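Local coordinates for protein benzoate 1,2-dioxygenase beta subunit (Burkholderia mallei ATCC 23344, PDB 3E99) that probably forms the non-catalytic, structural subunit of benzoate 1,2-dioxygenase, a ring-hydroxylating enzyme that starts the aerobic breakdown of benzoate, at residues 25-30 / 75-80; 38-43 / 145-150; 108-113 / 127-132. One frame throughout, in Å; residues are numbered along the deposited sequence.

Interaction 1: residues 25-30 / 75-80; sequences AWDAWL and RIKTER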
loop_
_atom_site.group_PDB
_atom_site.type_symbol
_atom_site.label_atom_id
_atom_site.label_comp_id
_atom_site.label_asym_id
_atom_site.label_seq_id
_atom_site.Cartn_x
_atom_site.Cartn_y
_atom_site.Cartn_z
ATOM N N ALA A 25 -6.590 -0.743 -20.640
ATOM C CA ALA A 25 -7.094 -1.930 -21.334
ATOM C C ALA A 25 -8.597 -2.043 -21.047
ATOM O O ALA A 25 -9.035 -2.905 -20.287
ATOM C CB ALA A 25 -6.379 -3.177 -20.808
ATOM N N TRP A 26 -9.386 -1.188 -21.684
ATOM C CA TRP A 26 -10.765 -0.928 -21.221
ATOM C C TRP A 26 -11.675 -2.119 -21.447
ATOM O O TRP A 26 -12.477 -2.434 -20.599
ATOM C CB TRP A 26 -11.362 0.314 -21.918
ATOM C CG TRP A 26 -10.539 1.487 -21.903
ATOM C CD1 TRP A 26 -10.010 2.132 -22.990
ATOM C CD2 TRP A 26 -10.114 2.222 -20.756
ATOM N NE1 TRP A 26 -9.282 3.209 -22.590
ATOM C CE2 TRP A 26 -9.335 3.298 -21.221
ATOM C CE3 TRP A 26 -10.328 2.086 -19.380
ATOM C CZ2 TRP A 26 -8.748 4.215 -20.361
ATOM C CZ3 TRP A 26 -9.733 2.995 -18.516
ATOM C CH2 TRP A 26 -8.938 4.047 -19.019
ATOM N N ASP A 27 -11.543 -2.805 -22.604
ATOM C CA ASP A 27 -12.357 -3.992 -22.876
ATOM C C ASP A 27 -12.042 -5.155 -21.950
ATOM O O ASP A 27 -12.938 -5.821 -21.465
ATOM C CB ASP A 27 -12.226 -4.436 -24.342
ATOM C CG ASP A 27 -12.713 -3.393 -25.309
ATOM O OD1 ASP A 27 -13.426 -2.459 -24.877
ATOM O OD2 ASP A 27 -12.393 -3.520 -26.504
ATOM N N ALA A 28 -10.771 -5.418 -21.718
ATOM C CA ALA A 28 -10.356 -6.452 -20.745
ATOM C C ALA A 28 -10.866 -6.139 -19.322
ATOM O O ALA A 28 -11.319 -7.036 -18.577
ATOM C CB ALA A 28 -8.824 -6.600 -20.762
ATOM N N TRP A 29 -10.789 -4.873 -18.954
ATOM C CA TRP A 29 -11.318 -4.382 -17.689
ATOM C C TRP A 29 -12.822 -4.669 -17.546
ATOM O O TRP A 29 -13.259 -5.150 -16.518
ATOM C CB TRP A 29 -11.051 -2.895 -17.508
ATOM C CG TRP A 29 -11.625 -2.370 -16.193
ATOM C CD1 TRP A 29 -11.151 -2.583 -14.922
ATOM C CD2 TRP A 29 -12.821 -1.599 -16.055
ATOM N NE1 TRP A 29 -11.962 -1.962 -14.004
ATOM C CE2 TRP A 29 -13.007 -1.362 -14.674
ATOM C CE3 TRP A 29 -13.735 -1.061 -16.970
ATOM C CZ2 TRP A 29 -14.063 -0.601 -14.181
ATOM C CZ3 TRP A 29 -14.836 -0.326 -16.485
ATOM C CH2 TRP A 29 -14.990 -0.119 -15.068
ATOM N N LEU A 30 -13.607 -4.323 -18.561
ATOM C CA LEU A 30 -15.034 -4.575 -18.533
ATOM C C LEU A 30 -15.298 -6.031 -18.342
ATOM O O LEU A 30 -16.284 -6.375 -17.716
ATOM C CB LEU A 30 -15.734 -4.085 -19.821
ATOM C CG LEU A 30 -15.905 -2.571 -19.905
ATOM C CD1 LEU A 30 -16.122 -2.078 -21.365
ATOM C CD2 LEU A 30 -16.974 -2.051 -18.934
ATOM N N ARG A 75 -17.394 6.556 -23.642
ATOM C CA ARG A 75 -17.096 8.002 -23.498
ATOM C C ARG A 75 -15.592 8.255 -23.273
ATOM O O ARG A 75 -15.013 9.170 -23.854
ATOM C CB ARG A 75 -17.920 8.675 -22.367
ATOM C CG ARG A 75 -17.604 10.195 -22.229
ATOM C CD ARG A 75 -18.259 10.916 -21.010
ATOM N NE ARG A 75 -18.085 10.245 -19.706
ATOM C CZ ARG A 75 -16.935 10.087 -19.019
ATOM N NH1 ARG A 75 -15.760 10.509 -19.476
ATOM N NH2 ARG A 75 -16.965 9.462 -17.843
ATOM N N ILE A 76 -14.984 7.448 -22.428
ATOM C CA ILE A 76 -13.558 7.570 -22.165
ATOM C C ILE A 76 -12.749 7.345 -23.446
ATOM O O ILE A 76 -11.820 8.091 -23.759
ATOM C CB ILE A 76 -13.126 6.643 -21.019
ATOM C CG1 ILE A 76 -13.619 7.227 -19.663
ATOM C CG2 ILE A 76 -11.593 6.449 -21.028
ATOM C CD1 ILE A 76 -13.837 6.205 -18.588
ATOM N N LYS A 77 -13.082 6.290 -24.182
ATOM C CA LYS A 77 -12.384 6.029 -25.435
ATOM C C LYS A 77 -12.533 7.216 -26.380
ATOM O O LYS A 77 -11.544 7.644 -27.028
ATOM C CB LYS A 77 -12.907 4.737 -26.090
ATOM C CG LYS A 77 -12.625 3.478 -25.359
ATOM C CD LYS A 77 -13.062 2.285 -26.217
ATOM C CE LYS A 77 -12.757 0.952 -25.579
ATOM N NZ LYS A 77 -13.419 -0.127 -26.374
ATOM N N THR A 78 -13.744 7.798 -26.445
ATOM C CA THR A 78 -13.988 8.916 -27.363
ATOM C C THR A 78 -13.144 10.129 -26.984
ATOM O O THR A 78 -12.497 10.721 -27.828
ATOM C CB THR A 78 -15.477 9.316 -27.435
ATOM O OG1 THR A 78 -16.233 8.180 -27.824
ATOM C CG2 THR A 78 -15.691 10.407 -28.466
ATOM N N GLU A 79 -13.120 10.461 -25.701
ATOM C CA GLU A 79 -12.273 11.549 -25.203
ATOM C C GLU A 79 -10.799 11.321 -25.544
ATOM O O GLU A 79 -10.112 12.225 -25.987
ATOM C CB GLU A 79 -12.449 11.703 -23.672
ATOM C CG GLU A 79 -13.829 12.269 -23.309
ATOM C CD GLU A 79 -14.116 12.329 -21.816
ATOM O OE1 GLU A 79 -13.453 11.612 -21.007
ATOM O OE2 GLU A 79 -15.056 13.093 -21.473
ATOM N N ARG A 80 -10.313 10.105 -25.349
ATOM C CA ARG A 80 -8.912 9.799 -25.570
ATOM C C ARG A 80 -8.503 9.756 -27.027
ATOM O O ARG A 80 -7.338 9.957 -27.357
ATOM C CB ARG A 80 -8.560 8.480 -24.875
ATOM C CG ARG A 80 -8.592 8.597 -23.354
ATOM C CD ARG A 80 -8.352 7.271 -22.674
ATOM N NE ARG A 80 -7.072 6.725 -23.098
ATOM C CZ ARG A 80 -5.895 7.096 -22.603
ATOM N NH1 ARG A 80 -5.836 8.006 -21.639
ATOM N NH2 ARG A 80 -4.780 6.542 -23.080
HETATM O O HOH W 1 -8.067 4.607 -24.734
#
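Trp26 reaches across to Ile76, Lys77 and Arg80 and carries most of this contact. The apolar part lies on the indole. Ile76 sets its CG2 over one face of the six-membered ring, 4.1 Å from the ring centroid, in a CH-pi contact displaced toward the rim. Lys77 runs past the pyrrole end in the opposite direction to the indole, with CG 3.8 Å from Trp26 CD1. Arg80 crosses at about a right angle, and its CD comes within 3.9 Å of Trp26 CZ2.

The charged part is a salt bridge. The Lys77 chain stays extended beyond CG, which carries NZ along the indole to Asp27 OD1 at 2.8 Å. NZ meets the syn side of this oxygen, 22° out of the carboxylate plane. An acetate ion also lies close to the Lys77 side chain.

The third element is water. One molecule accepts from Trp26 NE1 at 2.8 Å and from Arg80 NE at 2.9 Å, lying in the plane of both groups. It satisfies the indole N-H and joins the two side chains. Arg80 NH1 forms a salt bridge with Asp87, which also holds the guanidinium.

The axes of helix segments 26-30 and 75-80 are nearly antiparallel (169°) but stay 12.5 Å apart at closest approach. Long side chains thus join helix 26-30 to helix 66-82, within the helical layer of an NTF2-like alpha+beta fold.

Interaction 2: residues 38-43 / 145-150; sequences VFWMPS and SKYVVL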
loop_
_atom_site.group_PDB
_atom_site.type_symbol
_atom_site.label_atom_id
_atom_site.label_comp_id
_atom_site.label_asym_id
_atom_site.label_seq_id
_atom_site.Cartn_x
_atom_site.Cartn_y
_atom_site.Cartn_z
ATOM N N VAL A 38 -23.519 -4.474 -10.399
ATOM C CA VAL A 38 -23.923 -3.171 -9.893
ATOM C C VAL A 38 -22.665 -2.460 -9.398
ATOM O O VAL A 38 -21.816 -3.083 -8.760
ATOM C CB VAL A 38 -24.898 -3.291 -8.683
ATOM C CG1 VAL A 38 -25.296 -1.911 -8.180
ATOM C CG2 VAL A 38 -26.134 -4.078 -9.071
ATOM N N PHE A 39 -22.566 -1.170 -9.699
ATOM C CA PHE A 39 -21.375 -0.368 -9.437
ATOM C C PHE A 39 -21.879 0.895 -8.794
ATOM O O PHE A 39 -22.618 1.636 -9.404
ATOM C CB PHE A 39 -20.667 -0.054 -10.761
ATOM C CG PHE A 39 -19.352 0.682 -10.621
ATOM C CD1 PHE A 39 -19.306 1.990 -10.163
ATOM C CD2 PHE A 39 -18.156 0.061 -10.991
ATOM C CE1 PHE A 39 -18.073 2.673 -10.052
ATOM C CE2 PHE A 39 -16.931 0.735 -10.886
ATOM C CZ PHE A 39 -16.895 2.043 -10.426
ATOM N N TRP A 40 -21.472 1.143 -7.563
ATOM C CA TRP A 40 -22.039 2.196 -6.775
ATOM C C TRP A 40 -21.006 2.933 -5.935
ATOM O O TRP A 40 -20.356 2.354 -5.021
ATOM C CB TRP A 40 -23.108 1.607 -5.878
ATOM C CG TRP A 40 -23.770 2.597 -5.023
ATOM C CD1 TRP A 40 -24.021 3.914 -5.315
ATOM C CD2 TRP A 40 -24.317 2.358 -3.735
ATOM N NE1 TRP A 40 -24.683 4.508 -4.271
ATOM C CE2 TRP A 40 -24.869 3.578 -3.281
ATOM C CE3 TRP A 40 -24.395 1.232 -2.913
ATOM C CZ2 TRP A 40 -25.483 3.707 -2.030
ATOM C CZ3 TRP A 40 -24.979 1.358 -1.646
ATOM C CH2 TRP A 40 -25.530 2.586 -1.223
HETATM N N MSE A 41 -20.855 4.216 -6.240
HETATM C CA MSE A 41 -20.072 5.096 -5.405
HETATM C C MSE A 41 -20.982 6.144 -4.848
HETATM O O MSE A 41 -21.268 7.107 -5.552
HETATM C CB MSE A 41 -18.927 5.756 -6.176
HETATM C CG MSE A 41 -18.096 6.710 -5.308
HETATM SE SE MSE A 41 -16.394 7.271 -6.251
HETATM C CE MSE A 41 -17.172 8.136 -7.646
ATOM N N PRO A 42 -21.438 5.964 -3.585
ATOM C CA PRO A 42 -22.323 6.933 -2.939
ATOM C C PRO A 42 -21.710 8.330 -2.717
ATOM O O PRO A 42 -20.496 8.492 -2.661
ATOM C CB PRO A 42 -22.635 6.279 -1.599
ATOM C CG PRO A 42 -21.486 5.358 -1.357
ATOM C CD PRO A 42 -21.140 4.832 -2.676
ATOM N N SER A 43 -22.591 9.323 -2.637
ATOM C CA SER A 43 -22.257 10.682 -2.274
ATOM C C SER A 43 -22.247 10.670 -0.771
ATOM O O SER A 43 -22.786 9.743 -0.151
ATOM C CB SER A 43 -23.363 11.668 -2.758
ATOM N N SER A 145 -20.839 -7.134 -7.621
ATOM C CA SER A 145 -21.162 -5.841 -7.014
ATOM C C SER A 145 -19.894 -5.095 -6.574
ATOM O O SER A 145 -19.008 -5.684 -5.986
ATOM C CB SER A 145 -22.103 -6.044 -5.810
ATOM O OG SER A 145 -22.057 -4.948 -4.892
ATOM N N LYS A 146 -19.825 -3.795 -6.882
ATOM C CA LYS A 146 -18.778 -2.910 -6.433
ATOM C C LYS A 146 -19.359 -1.672 -5.743
ATOM O O LYS A 146 -20.189 -0.953 -6.285
ATOM C CB LYS A 146 -17.861 -2.537 -7.590
ATOM C CG LYS A 146 -16.834 -1.440 -7.275
ATOM C CD LYS A 146 -15.769 -1.467 -8.282
ATOM C CE LYS A 146 -14.834 -0.241 -8.152
ATOM N NZ LYS A 146 -13.615 -0.448 -9.033
ATOM N N TYR A 147 -18.891 -1.443 -4.515
ATOM C CA TYR A 147 -19.279 -0.334 -3.682
ATOM C C TYR A 147 -17.992 0.387 -3.304
ATOM O O TYR A 147 -17.051 -0.246 -2.792
ATOM C CB TYR A 147 -19.935 -0.883 -2.421
ATOM C CG TYR A 147 -20.269 0.131 -1.368
ATOM C CD1 TYR A 147 -21.370 0.959 -1.507
ATOM C CD2 TYR A 147 -19.508 0.227 -0.213
ATOM C CE1 TYR A 147 -21.710 1.860 -0.533
ATOM C CE2 TYR A 147 -19.836 1.138 0.772
ATOM C CZ TYR A 147 -20.933 1.951 0.611
ATOM O OH TYR A 147 -21.254 2.855 1.612
ATOM N N VAL A 148 -17.958 1.688 -3.552
ATOM C CA VAL A 148 -16.763 2.496 -3.375
ATOM C C VAL A 148 -17.101 3.693 -2.538
ATOM O O VAL A 148 -17.966 4.483 -2.909
ATOM C CB VAL A 148 -16.213 3.041 -4.708
ATOM C CG1 VAL A 148 -14.941 3.887 -4.461
ATOM C CG2 VAL A 148 -15.938 1.949 -5.681
ATOM N N VAL A 149 -16.401 3.831 -1.438
ATOM C CA VAL A 149 -16.427 5.012 -0.574
ATOM C C VAL A 149 -15.184 5.874 -0.843
ATOM O O VAL A 149 -14.025 5.485 -0.531
ATOM C CB VAL A 149 -16.526 4.549 0.906
ATOM C CG1 VAL A 149 -16.507 5.722 1.912
ATOM C CG2 VAL A 149 -17.792 3.711 1.053
ATOM N N LEU A 150 -15.423 7.030 -1.473
ATOM C CA LEU A 150 -14.370 8.019 -1.698
ATOM C C LEU A 150 -14.299 8.924 -0.507
ATOM O O LEU A 150 -15.238 9.684 -0.204
ATOM C CB LEU A 150 -14.645 8.847 -2.927
ATOM C CG LEU A 150 -13.679 9.976 -3.251
ATOM C CD1 LEU A 150 -12.364 9.423 -3.697
ATOM C CD2 LEU A 150 -14.319 10.838 -4.302
HETATM O O HOH W 2 -18.074 7.426 -1.892
#
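Trp40 and Tyr147 lie side by side on one face of a parallel strand pair, part of the curved mixed sheet of the NTF2-like fold. Both side chains start on the same sheet face, have CG anti to the backbone N (chi1 -180° and 174°) and point the same way. The Tyr147 edge is turned to the Trp40 face in an offset edge-to-face pair, with planes at 60°. Tyr147 CD1 comes within 3.3 Å of Trp40 CE3. Pro42 meets the tyrosine too, its CG 3.6 Å from Tyr147 CE1.

Phe39 and Lys146 share the other face and also point the same way. Lys146 CG lies over one face of the phenyl ring, toward its rim, and the extended chain carries CE to 3.6 Å from Phe39 CE2. Lys146 NZ hydrogen-bonds to the hydroxyls of Tyr132 and Tyr33 and to the Ile164 carbonyl. Further along, selenomethionine Met41 crosses Val148 and Leu150, with SE 4.1 Å from Val148 CG1.

Three backbone bonds tie the strands: Lys146 N to Val38 O, Trp40 N to Lys146 O, and Val148 N to Trp40 O. Past these, a water donates to Pro42 O at 2.8 Å and to Val148 O, and accepts from Leu150 N at 2.7 Å.

Interaction 3: residues 108-113 / 127-132; sequences TVRFNW and FGMSRY
Strands 108-113 and 127-132 run antiparallel as the two arms of a beta hairpin, with six backbone hydrogen bonds in the pairs Val109-Tyr132, Phe111-Ser130 and Trp113-Gly128.

On one face, the Phe111 edge meets the Tyr132 face, with planes at 73°; Phe111 CZ is 3.6 Å from Tyr132 CE1. Ser130 CB sits over the phenyl face, 4.0 Å from its centroid. Trp113 has CG between its backbone N and carbonyl carbon (chi1 56°), which folds the indole back over the opposite strand. Gly128 N lies 3.6 Å above the indole plane, over its centre. Trp113 NE1 is 3.0 Å from Ser130 OG.

On the other face, selenomethionine Met129 bends at chi2 and lays CE over the centre of the Arg110 guanidinium, 3.8 Å above its plane. The same CE covers a face of the Arg131 guanidinium, toward its rim. The two guanidiniums stand nearly perpendicular, with Arg131 NH2 3.7 Å from Arg110 NH1. Arg131 NE pairs with Glu100. Asn112 ND2 bonds to the His92 carbonyl of a second subunit.

Val109, Phe111 and Tyr132 pack against helix 7-22, while Trp113 packs on strand 142-150. The face of Arg110 and Asn112 meets the second subunit, and Glu100 probably eases the approach of the two arginines.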
loop_
_atom_site.group_PDB
_atom_site.type_symbol
_atom_site.label_atom_id
_atom_site.label_comp_id
_atom_site.label_asym_id
_atom_site.label_seq_id
_atom_site.Cartn_x
_atom_site.Cartn_y
_atom_site.Cartn_z
ATOM N N THR A 108 -17.062 -12.091 -0.850
ATOM C CA THR A 108 -17.185 -10.680 -0.562
ATOM C C THR A 108 -15.998 -10.237 0.292
ATOM O O THR A 108 -15.701 -10.857 1.321
ATOM C CB THR A 108 -18.525 -10.377 0.148
ATOM O OG1 THR A 108 -19.631 -10.797 -0.676
ATOM C CG2 THR A 108 -18.689 -8.870 0.435
ATOM N N VAL A 109 -15.324 -9.154 -0.138
ATOM C CA VAL A 109 -14.141 -8.629 0.534
ATOM C C VAL A 109 -14.260 -7.107 0.647
ATOM O O VAL A 109 -14.995 -6.473 -0.133
ATOM C CB VAL A 109 -12.858 -8.962 -0.258
ATOM C CG1 VAL A 109 -12.664 -10.513 -0.326
ATOM C CG2 VAL A 109 -12.953 -8.380 -1.657
ATOM N N ARG A 110 -13.543 -6.527 1.594
ATOM C CA ARG A 110 -13.383 -5.072 1.657
ATOM C C ARG A 110 -11.923 -4.734 1.633
ATOM O O ARG A 110 -11.060 -5.568 1.992
ATOM C CB ARG A 110 -14.009 -4.494 2.907
ATOM C CG ARG A 110 -13.324 -4.856 4.186
ATOM C CD ARG A 110 -13.923 -4.187 5.345
ATOM N NE ARG A 110 -13.632 -2.767 5.423
ATOM C CZ ARG A 110 -14.390 -1.896 6.080
ATOM N NH1 ARG A 110 -15.495 -2.282 6.717
ATOM N NH2 ARG A 110 -14.023 -0.632 6.148
ATOM N N PHE A 111 -11.608 -3.506 1.240
ATOM C CA PHE A 111 -10.199 -3.114 1.145
ATOM C C PHE A 111 -10.081 -1.595 1.099
ATOM O O PHE A 111 -11.060 -0.907 0.789
ATOM C CB PHE A 111 -9.434 -3.799 -0.050
ATOM C CG PHE A 111 -9.994 -3.503 -1.418
ATOM C CD1 PHE A 111 -9.646 -2.342 -2.120
ATOM C CD2 PHE A 111 -10.942 -4.322 -1.966
ATOM C CE1 PHE A 111 -10.183 -2.071 -3.326
ATOM C CE2 PHE A 111 -11.501 -4.034 -3.169
ATOM C CZ PHE A 111 -11.121 -2.911 -3.871
ATOM N N ASN A 112 -8.902 -1.057 1.460
ATOM C CA ASN A 112 -8.630 0.376 1.299
ATOM C C ASN A 112 -7.842 0.560 0.022
ATOM O O ASN A 112 -7.183 -0.369 -0.456
ATOM C CB ASN A 112 -7.836 0.906 2.507
ATOM C CG ASN A 112 -8.640 0.863 3.784
ATOM O OD1 ASN A 112 -9.866 0.702 3.726
ATOM N ND2 ASN A 112 -7.973 1.017 4.942
ATOM N N TRP A 113 -7.848 1.757 -0.527
ATOM C CA TRP A 113 -7.141 1.974 -1.765
ATOM C C TRP A 113 -6.757 3.439 -1.868
ATOM O O TRP A 113 -7.250 4.318 -1.136
ATOM C CB TRP A 113 -8.020 1.509 -2.966
ATOM C CG TRP A 113 -9.327 2.193 -2.953
ATOM C CD1 TRP A 113 -10.509 1.695 -2.433
ATOM C CD2 TRP A 113 -9.637 3.487 -3.468
ATOM N NE1 TRP A 113 -11.498 2.595 -2.588
ATOM C CE2 TRP A 113 -11.014 3.705 -3.224
ATOM C CE3 TRP A 113 -8.906 4.484 -4.141
ATOM C CZ2 TRP A 113 -11.652 4.871 -3.572
ATOM C CZ3 TRP A 113 -9.545 5.621 -4.509
ATOM C CH2 TRP A 113 -10.917 5.820 -4.230
ATOM N N PHE A 127 -8.552 8.410 -2.428
ATOM C CA PHE A 127 -8.424 7.313 -1.501
ATOM C C PHE A 127 -9.730 7.002 -0.823
ATOM O O PHE A 127 -10.624 7.826 -0.786
ATOM C CB PHE A 127 -7.332 7.586 -0.499
ATOM C CG PHE A 127 -7.665 8.660 0.523
ATOM C CD1 PHE A 127 -7.365 9.988 0.260
ATOM C CD2 PHE A 127 -8.209 8.335 1.746
ATOM C CE1 PHE A 127 -7.634 10.973 1.190
ATOM C CE2 PHE A 127 -8.478 9.331 2.686
ATOM C CZ PHE A 127 -8.196 10.647 2.372
ATOM N N GLY A 128 -9.846 5.771 -0.351
ATOM C CA GLY A 128 -11.036 5.347 0.336
ATOM C C GLY A 128 -11.098 3.855 0.542
ATOM O O GLY A 128 -10.044 3.184 0.647
HETATM N N MSE A 129 -12.327 3.350 0.649
HETATM C CA MSE A 129 -12.585 1.944 0.899
HETATM C C MSE A 129 -13.499 1.420 -0.193
HETATM O O MSE A 129 -14.280 2.175 -0.804
HETATM C CB MSE A 129 -13.239 1.828 2.273
HETATM C CG MSE A 129 -13.820 0.534 2.603
HETATM SE SE MSE A 129 -15.683 0.485 2.051
HETATM C CE MSE A 129 -15.731 -1.126 2.525
ATOM N N SER A 130 -13.404 0.130 -0.449
ATOM C CA SER A 130 -14.289 -0.521 -1.376
ATOM C C SER A 130 -14.713 -1.868 -0.835
ATOM O O SER A 130 -13.965 -2.468 -0.044
ATOM C CB SER A 130 -13.603 -0.677 -2.753
ATOM O OG SER A 130 -13.554 0.569 -3.402
ATOM N N ARG A 131 -15.936 -2.279 -1.212
ATOM C CA ARG A 131 -16.464 -3.608 -0.999
ATOM C C ARG A 131 -16.798 -4.242 -2.340
ATOM O O ARG A 131 -17.504 -3.681 -3.168
ATOM C CB ARG A 131 -17.706 -3.583 -0.082
ATOM C CG ARG A 131 -18.247 -4.944 0.228
ATOM C CD ARG A 131 -19.337 -4.930 1.312
ATOM N NE ARG A 131 -18.756 -4.625 2.621
ATOM C CZ ARG A 131 -18.874 -3.452 3.270
ATOM N NH1 ARG A 131 -19.582 -2.458 2.768
ATOM N NH2 ARG A 131 -18.271 -3.295 4.435
ATOM N N TYR A 132 -16.242 -5.417 -2.579
ATOM C CA TYR A 132 -16.525 -6.181 -3.786
ATOM C C TYR A 132 -17.210 -7.513 -3.425
ATOM O O TYR A 132 -16.802 -8.172 -2.481
ATOM C CB TYR A 132 -15.238 -6.516 -4.521
ATOM C CG TYR A 132 -14.613 -5.485 -5.428
ATOM C CD1 TYR A 132 -14.699 -4.123 -5.170
ATOM C CD2 TYR A 132 -13.755 -5.910 -6.461
ATOM C CE1 TYR A 132 -14.059 -3.205 -6.001
ATOM C CE2 TYR A 132 -13.067 -5.009 -7.251
ATOM C CZ TYR A 132 -13.235 -3.667 -7.043
ATOM O OH TYR A 132 -12.560 -2.783 -7.859
#

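How the interactions relate
Interactions 2 and 3 belong to one sheet, and strands 142-150 and 122-135 are neighbours in it. Their centres lie about 10 Å apart. They meet directly: Val149 N is 2.8 Å from Met129 O, and Val148 CG1 packs on Trp113 CZ2. Both rest on backbone hydrogen bonds, between parallel strands in interaction 2 and antiparallel strands in interaction 3. Interaction 3 is the more buried, and one of its faces reaches a second subunit. Interaction 1 is different. It joins two helices through side chains and a water and is partly buried; its salt bridge involves the exposed Asp27 and the partly exposed Lys77. Its centre is about 19 Å from that of interaction 2 and about 23 Å from that of interaction 3, and it touches neither.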